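PDB 2VAP: cell division protein FtsZ 1 from Methanocaldococcus jannaschii, which binds and hydrolyses GTP, and probably polymerises into the contractile Z ring that marks the division site and recruits other cell division proteins. Local coordinates for residues 52-57 with 78-83; 247-252 with 334-339. One frame throughout, in Å; residues are numbered along the deposited sequence.

Contact 1 (52-57 with 78-83)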
ATOM      1  N   THR A  52      -0.673 -11.317  -2.239  1.00 12.73           N
ATOM      2  CA  THR A  52      -1.204 -10.212  -1.440  1.00 11.67           C
ATOM      3  C   THR A  52      -2.727 -10.118  -1.584  1.00 13.81           C
ATOM      4  O   THR A  52      -3.440 -10.004  -0.585  1.00 15.24           O
ATOM      5  CB  THR A  52      -0.530  -8.864  -1.815  1.00 14.07           C
ATOM      6  OG1 THR A  52       0.886  -8.964  -1.619  1.00 15.09           O
ATOM      7  CG2 THR A  52      -1.067  -7.720  -0.961  1.00 17.68           C
ATOM      8  N   ILE A  53      -3.213 -10.183  -2.824  1.00 12.63           N
ATOM      9  CA  ILE A  53      -4.652 -10.131  -3.107  1.00 11.16           C
ATOM     10  C   ILE A  53      -5.419 -11.272  -2.426  1.00 11.98           C
ATOM     11  O   ILE A  53      -6.469 -11.040  -1.823  1.00 16.98           O
ATOM     12  CB  ILE A  53      -4.939 -10.109  -4.639  1.00 11.22           C
ATOM     13  CG1 ILE A  53      -4.457  -8.796  -5.273  1.00 11.96           C
ATOM     14  CG2 ILE A  53      -6.424 -10.348  -4.935  1.00 12.06           C
ATOM     15  CD1 ILE A  53      -5.222  -7.536  -4.851  1.00 14.19           C
ATOM     16  N   THR A  54      -4.884 -12.491  -2.524  1.00 13.72           N
ATOM     17  CA  THR A  54      -5.490 -13.671  -1.898  1.00 14.77           C
ATOM     18  C   THR A  54      -5.701 -13.457  -0.400  1.00 16.97           C
ATOM     19  O   THR A  54      -6.791 -13.707   0.123  1.00 24.20           O
ATOM     20  CB  THR A  54      -4.633 -14.941  -2.131  1.00 19.38           C
ATOM     21  OG1 THR A  54      -4.534 -15.201  -3.534  1.00 17.58           O
ATOM     22  CG2 THR A  54      -5.251 -16.158  -1.447  1.00 17.19           C
ATOM     23  N   ARG A  55      -4.655 -12.979   0.273  1.00 17.55           N
ATOM     24  CA  ARG A  55      -4.698 -12.718   1.711  1.00 22.36           C
ATOM     25  C   ARG A  55      -5.700 -11.623   2.075  1.00 35.85           C
ATOM     26  O   ARG A  55      -6.398 -11.731   3.083  1.00 26.02           O
ATOM     27  CB  ARG A  55      -3.303 -12.360   2.236  1.00 18.47           C
ATOM     28  CG  ARG A  55      -2.297 -13.514   2.251  1.00 32.03           C
ATOM     29  CD  ARG A  55      -2.555 -14.503   3.390  1.00181.58           C
ATOM     30  NE  ARG A  55      -2.590 -13.852   4.700  1.00 34.30           N
ATOM     31  CZ  ARG A  55      -1.528 -13.640   5.474  1.00500.00           C
ATOM     32  NH1 ARG A  55      -0.318 -14.024   5.084  1.00 42.40           N
ATOM     33  NH2 ARG A  55      -1.679 -13.037   6.645  1.00 45.86           N
ATOM     34  N   LEU A  56      -5.776 -10.580   1.247  1.00 22.51           N
ATOM     35  CA  LEU A  56      -6.739  -9.494   1.450  1.00 17.32           C
ATOM     36  C   LEU A  56      -8.182  -9.961   1.247  1.00 34.43           C
ATOM     37  O   LEU A  56      -9.092  -9.500   1.939  1.00 28.58           O
ATOM     38  CB  LEU A  56      -6.438  -8.308   0.524  1.00 15.74           C
ATOM     39  CG  LEU A  56      -5.145  -7.511   0.734  1.00 18.22           C
ATOM     40  CD1 LEU A  56      -4.906  -6.569  -0.438  1.00 15.50           C
ATOM     41  CD2 LEU A  56      -5.155  -6.739   2.053  1.00 21.24           C
ATOM     42  N   LYS A  57      -8.376 -10.875   0.298  1.00 24.29           N
ATOM     43  CA  LYS A  57      -9.694 -11.435  -0.003  1.00 24.09           C
ATOM     44  C   LYS A  57     -10.168 -12.406   1.084  1.00 33.62           C
ATOM     45  O   LYS A  57     -11.347 -12.401   1.449  1.00 42.76           O
ATOM     46  CB  LYS A  57      -9.683 -12.113  -1.383  1.00 27.75           C
ATOM     47  CG  LYS A  57     -10.998 -12.771  -1.812  1.00 40.78           C
ATOM     48  CD  LYS A  57     -12.096 -11.752  -2.099  1.00 35.70           C
ATOM     49  CE  LYS A  57     -13.411 -12.442  -2.419  1.00 46.66           C
ATOM     50  NZ  LYS A  57     -14.546 -11.481  -2.482  1.00 49.71           N
ATOM     51  N   ARG A  78      -5.126 -20.159  -8.705  1.00 17.11           N
ATOM     52  CA  ARG A  78      -5.164 -20.460  -7.268  1.00 18.37           C
ATOM     53  C   ARG A  78      -5.307 -19.206  -6.393  1.00 20.17           C
ATOM     54  O   ARG A  78      -5.456 -19.306  -5.173  1.00 20.41           O
ATOM     55  CB  ARG A  78      -3.964 -21.315  -6.833  1.00 31.66           C
ATOM     56  CG  ARG A  78      -2.596 -20.784  -7.229  1.00 30.31           C
ATOM     57  CD  ARG A  78      -1.495 -21.656  -6.641  1.00 37.14           C
ATOM     58  NE  ARG A  78      -0.252 -21.572  -7.407  1.00 96.94           N
ATOM     59  CZ  ARG A  78       0.143 -22.470  -8.307  1.00 48.83           C
ATOM     60  NH1 ARG A  78      -0.602 -23.540  -8.567  1.00 46.31           N
ATOM     61  NH2 ARG A  78       1.290 -22.300  -8.949  1.00 44.46           N
ATOM     62  N   THR A  79      -5.272 -18.037  -7.029  1.00 18.31           N
ATOM     63  CA  THR A  79      -5.483 -16.761  -6.348  1.00 13.08           C
ATOM     64  C   THR A  79      -6.969 -16.555  -6.047  1.00 18.63           C
ATOM     65  O   THR A  79      -7.829 -16.952  -6.836  1.00 20.90           O
ATOM     66  CB  THR A  79      -4.947 -15.584  -7.206  1.00 15.51           C
ATOM     67  OG1 THR A  79      -3.559 -15.793  -7.489  1.00 15.96           O
ATOM     68  CG2 THR A  79      -5.115 -14.245  -6.497  1.00 21.93           C
ATOM     69  N   LYS A  80      -7.262 -15.951  -4.897  1.00 15.00           N
ATOM     70  CA  LYS A  80      -8.628 -15.562  -4.551  1.00 16.57           C
ATOM     71  C   LYS A  80      -8.802 -14.059  -4.753  1.00 15.91           C
ATOM     72  O   LYS A  80      -8.067 -13.258  -4.170  1.00 18.58           O
ATOM     73  CB  LYS A  80      -8.966 -15.959  -3.108  1.00 25.72           C
ATOM     74  CG  LYS A  80      -9.336 -17.432  -2.918  1.00 35.96           C
ATOM     75  CD  LYS A  80      -8.109 -18.320  -2.721  1.00382.71           C
ATOM     76  CE  LYS A  80      -8.492 -19.786  -2.564  1.00 73.17           C
ATOM     77  NZ  LYS A  80      -8.997 -20.385  -3.834  1.00 84.34           N
ATOM     78  N   ALA A  81      -9.772 -13.689  -5.589  1.00 17.25           N
ATOM     79  CA  ALA A  81     -10.017 -12.289  -5.946  1.00 21.16           C
ATOM     80  C   ALA A  81     -11.448 -12.075  -6.434  1.00 19.99           C
ATOM     81  O   ALA A  81     -12.111 -13.020  -6.863  1.00 18.73           O
ATOM     82  CB  ALA A  81      -9.026 -11.836  -7.018  1.00 17.43           C
ATOM     83  N   ASP A  82     -11.914 -10.827  -6.371  1.00 14.47           N
ATOM     84  CA  ASP A  82     -13.199 -10.452  -6.961  1.00 17.43           C
ATOM     85  C   ASP A  82     -13.152 -10.585  -8.482  1.00 26.75           C
ATOM     86  O   ASP A  82     -14.130 -10.998  -9.108  1.00 20.22           O
ATOM     87  CB  ASP A  82     -13.583  -9.018  -6.582  1.00 16.36           C
ATOM     88  CG  ASP A  82     -13.925  -8.867  -5.110  1.00 29.29           C
ATOM     89  OD1 ASP A  82     -14.649  -9.727  -4.564  1.00 25.52           O
ATOM     90  OD2 ASP A  82     -13.479  -7.872  -4.501  1.00 21.43           O
ATOM     91  N   LYS A  83     -12.005 -10.233  -9.062  1.00 17.50           N
ATOM     92  CA  LYS A  83     -11.795 -10.294 -10.506  1.00 11.91           C
ATOM     93  C   LYS A  83     -10.372 -10.752 -10.823  1.00 16.54           C
ATOM     94  O   LYS A  83      -9.409 -10.275 -10.221  1.00 15.79           O
ATOM     95  CB  LYS A  83     -12.077  -8.926 -11.145  1.00 12.46           C
ATOM     96  CG  LYS A  83     -11.812  -8.832 -12.651  1.00 19.59           C
ATOM     97  CD  LYS A  83     -12.813  -9.642 -13.466  1.00 23.04           C
ATOM     98  CE  LYS A  83     -12.495  -9.570 -14.951  1.00 33.94           C
ATOM     99  NZ  LYS A  83     -13.427 -10.403 -15.761  1.00 28.11           N
TER
HETATM  100  O   HOH W   1      -2.324 -16.522  -4.479  1.00 30.82           O
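Segment 78-83, the loop leading into strand 83-86, runs past one flank of helix segment 52-57, with the CA atoms of Thr54 and Lys80 4.5 Å apart and those of Lys57 and Ala81 6.0 Å apart. The Thr54 hydroxyl is the polar centre. Its OG1 accepts the amide hydrogen of Lys80 N at 3.1 Å, with a fairly straight N-H...O angle of 159°. The same oxygen bonds Asn50 O one helical turn back and a water at 2.7 Å from OG1. That water gives a weak bond to Thr79 OG1, whose stronger partner is Gln75 O. With OG1 beside its own backbone N (chi1 -61°), Thr54 has its hydroxyl placed for both Asn50 O and the Lys80 amide, and its methyl CG2 turned to Lys80 CD. A valine here would probably leave the Lys80 amide without its acceptor and the water without its shorter bond. Lys80 O is buried against the helix and has no conventional partner in the model. It meets Ile53 CG2 at 3.4 Å, Lys57 CB and a CA-H of Thr54. Ile53 CG2 also packs on Ala81 CB at 3.7 Å. Farther along, Lys57 extends away from its backbone N, bends at chi2 and runs alongside the loop to Asp82. Its NZ forms a salt bridge with Asp82 OD1 at 2.7 Å, approaching from the syn side but 34° out of the carboxylate plane. Asp82 OD2 takes the amide of Thr66, so the carboxylate links the helix with strand 64-70. The contact thus joins the first helix after strand 40-45 to the loop that leads into edge strand 83-86, within the Rossmann-like GTPase domain of the tubulin/FtsZ family. Helix 46-59 begins at the GTP-binding residues Gly47 and Ala48.

Contact 2 (247-252 with 334-339)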
ATOM      1  N   GLY A 247       4.098  12.050  -3.853  1.00 12.56           N
ATOM      2  CA  GLY A 247       5.426  11.732  -4.374  1.00 12.43           C
ATOM      3  C   GLY A 247       5.912  10.372  -3.916  1.00 15.42           C
ATOM      4  O   GLY A 247       5.223   9.369  -4.098  1.00 17.04           O
ATOM      5  N   LEU A 248       7.099  10.347  -3.317  1.00 15.61           N
ATOM      6  CA  LEU A 248       7.647   9.123  -2.742  1.00 15.19           C
ATOM      7  C   LEU A 248       7.242   9.006  -1.278  1.00 12.70           C
ATOM      8  O   LEU A 248       7.290   9.987  -0.530  1.00 13.28           O
ATOM      9  CB  LEU A 248       9.173   9.088  -2.885  1.00 14.50           C
ATOM     10  CG  LEU A 248       9.888   7.766  -2.583  1.00 18.71           C
ATOM     11  CD1 LEU A 248       9.610   6.717  -3.656  1.00 20.72           C
ATOM     12  CD2 LEU A 248      11.382   7.995  -2.443  1.00 20.22           C
ATOM     13  N   ALA A 249       6.835   7.803  -0.881  1.00 11.01           N
ATOM     14  CA  ALA A 249       6.391   7.542   0.482  1.00  8.99           C
ATOM     15  C   ALA A 249       7.013   6.269   1.045  1.00 11.92           C
ATOM     16  O   ALA A 249       7.358   5.351   0.299  1.00 12.63           O
ATOM     17  CB  ALA A 249       4.871   7.460   0.540  1.00 11.48           C
ATOM     18  N   MET A 250       7.164   6.235   2.367  1.00 10.92           N
ATOM     19  CA  MET A 250       7.653   5.052   3.075  1.00  9.15           C
ATOM     20  C   MET A 250       6.819   4.815   4.329  1.00 10.60           C
ATOM     21  O   MET A 250       6.146   5.730   4.816  1.00 12.97           O
ATOM     22  CB  MET A 250       9.135   5.198   3.429  1.00 12.83           C
ATOM     23  CG  MET A 250      10.065   5.130   2.228  1.00 14.65           C
ATOM     24  SD  MET A 250      11.793   5.372   2.670  1.00 16.97           S
ATOM     25  CE  MET A 250      12.525   5.585   1.051  1.00 22.60           C
ATOM     26  N   ILE A 251       6.859   3.589   4.846  1.00 10.00           N
ATOM     27  CA  ILE A 251       6.024   3.218   5.990  1.00 10.42           C
ATOM     28  C   ILE A 251       6.815   2.914   7.259  1.00 12.39           C
ATOM     29  O   ILE A 251       7.996   2.561   7.207  1.00 12.47           O
ATOM     30  CB  ILE A 251       5.071   2.024   5.673  1.00 11.15           C
ATOM     31  CG1 ILE A 251       5.851   0.709   5.522  1.00 15.31           C
ATOM     32  CG2 ILE A 251       4.217   2.324   4.441  1.00 12.61           C
ATOM     33  CD1 ILE A 251       4.982  -0.542   5.564  1.00 14.61           C
ATOM     34  N   GLY A 252       6.140   3.070   8.394  1.00 11.34           N
ATOM     35  CA  GLY A 252       6.645   2.638   9.688  1.00 12.04           C
ATOM     36  C   GLY A 252       5.536   1.909  10.421  1.00 13.99           C
ATOM     37  O   GLY A 252       4.400   2.387  10.469  1.00 15.11           O
ATOM     38  N   LEU A 334       0.210   2.297  12.127  1.00  9.75           N
ATOM     39  CA  LEU A 334       0.742   2.389  10.772  1.00 10.18           C
ATOM     40  C   LEU A 334       0.989   3.850  10.426  1.00 11.52           C
ATOM     41  O   LEU A 334       0.078   4.682  10.491  1.00 11.48           O
ATOM     42  CB  LEU A 334      -0.201   1.749   9.745  1.00 11.26           C
ATOM     43  CG  LEU A 334       0.161   1.963   8.266  1.00 10.25           C
ATOM     44  CD1 LEU A 334       1.434   1.209   7.872  1.00 11.15           C
ATOM     45  CD2 LEU A 334      -0.993   1.572   7.355  1.00 12.77           C
ATOM     46  N   LEU A 335       2.233   4.150  10.067  1.00 12.09           N
ATOM     47  CA  LEU A 335       2.625   5.487   9.660  1.00  8.63           C
ATOM     48  C   LEU A 335       3.077   5.456   8.204  1.00 11.83           C
ATOM     49  O   LEU A 335       3.942   4.661   7.836  1.00 14.34           O
ATOM     50  CB  LEU A 335       3.751   6.001  10.565  1.00 11.43           C
ATOM     51  CG  LEU A 335       4.319   7.406  10.344  1.00 23.21           C
ATOM     52  CD1 LEU A 335       3.289   8.482  10.656  1.00 25.06           C
ATOM     53  CD2 LEU A 335       5.567   7.600  11.189  1.00 27.16           C
ATOM     54  N   VAL A 336       2.471   6.307   7.379  1.00  9.79           N
ATOM     55  CA  VAL A 336       2.881   6.460   5.986  1.00  9.56           C
ATOM     56  C   VAL A 336       3.345   7.897   5.777  1.00 13.15           C
ATOM     57  O   VAL A 336       2.543   8.832   5.809  1.00 13.78           O
ATOM     58  CB  VAL A 336       1.749   6.092   4.990  1.00 12.32           C
ATOM     59  CG1 VAL A 336       2.222   6.262   3.548  1.00 14.14           C
ATOM     60  CG2 VAL A 336       1.267   4.665   5.220  1.00 14.45           C
ATOM     61  N   ILE A 337       4.650   8.053   5.577  1.00 10.54           N
ATOM     62  CA  ILE A 337       5.287   9.359   5.447  1.00 10.85           C
ATOM     63  C   ILE A 337       5.472   9.702   3.970  1.00 16.35           C
ATOM     64  O   ILE A 337       6.065   8.923   3.224  1.00 15.95           O
ATOM     65  CB  ILE A 337       6.656   9.367   6.187  1.00 17.07           C
ATOM     66  CG1 ILE A 337       6.469   9.151   7.700  1.00 20.62           C
ATOM     67  CG2 ILE A 337       7.443  10.632   5.895  1.00 48.26           C
ATOM     68  CD1 ILE A 337       5.768  10.284   8.437  1.00 46.02           C
ATOM     69  N   THR A 338       4.972  10.865   3.555  1.00 12.35           N
ATOM     70  CA  THR A 338       4.977  11.252   2.138  1.00  9.65           C
ATOM     71  C   THR A 338       5.903  12.431   1.831  1.00 12.93           C
ATOM     72  O   THR A 338       6.302  13.177   2.730  1.00 16.53           O
ATOM     73  CB  THR A 338       3.550  11.587   1.628  1.00 18.00           C
ATOM     74  OG1 THR A 338       3.047  12.740   2.315  1.00 17.99           O
ATOM     75  CG2 THR A 338       2.600  10.412   1.840  1.00 20.31           C
ATOM     76  N   GLY A 339       6.238  12.585   0.550  1.00 14.56           N
ATOM     77  CA  GLY A 339       7.058  13.698   0.074  1.00 19.45           C
ATOM     78  C   GLY A 339       8.531  13.598   0.421  1.00 29.96           C
ATOM     79  O   GLY A 339       9.197  14.619   0.601  1.00 27.43           O
TER
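Leu335 O is gripped by two neighbours on the facing strand: Gly252 N donates to it at 2.8 Å, and the CA-H of Ile251 approaches with CA 3.1 Å from the oxygen. Gly252 O returns the bond to Leu335 N, also at 2.8 Å. Met250 and Ile337 form the next hydrogen-bonded pair; Ile337 N to Met250 O is 2.9 Å. These antiparallel strands, 249-256 and 331-338, are neighbours in the mixed sheet of the FtsZ C-terminal domain. On one face Val336 forks between two residues. Its CG2 meets Ile251 CG2 at 3.8 Å, and its CG1 rests by Ala249 CB at 4.2 Å. Ile251 CG1 takes the crowded position between backbone N and carbonyl carbon (chi1 70°), which leaves CG2 turned to the valine. Ala249 and Ile251 also pack on Val188 of strand 186-191. On the other face, Met250 leads off to Val277 and Ile344, while Ile337 lies against Leu275 and Ala285. The chain turns a corner at Leu248, whose amide bonds Gln341 OE1, and there the Ala249 backbone bonds strand 186-191 of the GTPase sheet.

Overall arrangement
After N-terminal helix 24-34, the chain forms strand 40-45 and helix 46-59. Contact 1 closes a short loop: 20 residues, including strand 64-70 and helix 73-77, separate its two segments. The chain then completes the parallel sheet of the GTPase domain and passes along helix 204-227. Contact 2 opens only after this, so the two contacts are in series and neither nest nor cross. It spans 81 residues and brings strand 331-338 back beside strand 249-256. Contact 1 ties a helix to a loop in the GTPase domain; contact 2 joins two strands of the C-terminal domain. Their centres are about 25 Å apart, on opposite sides of the chain's centre.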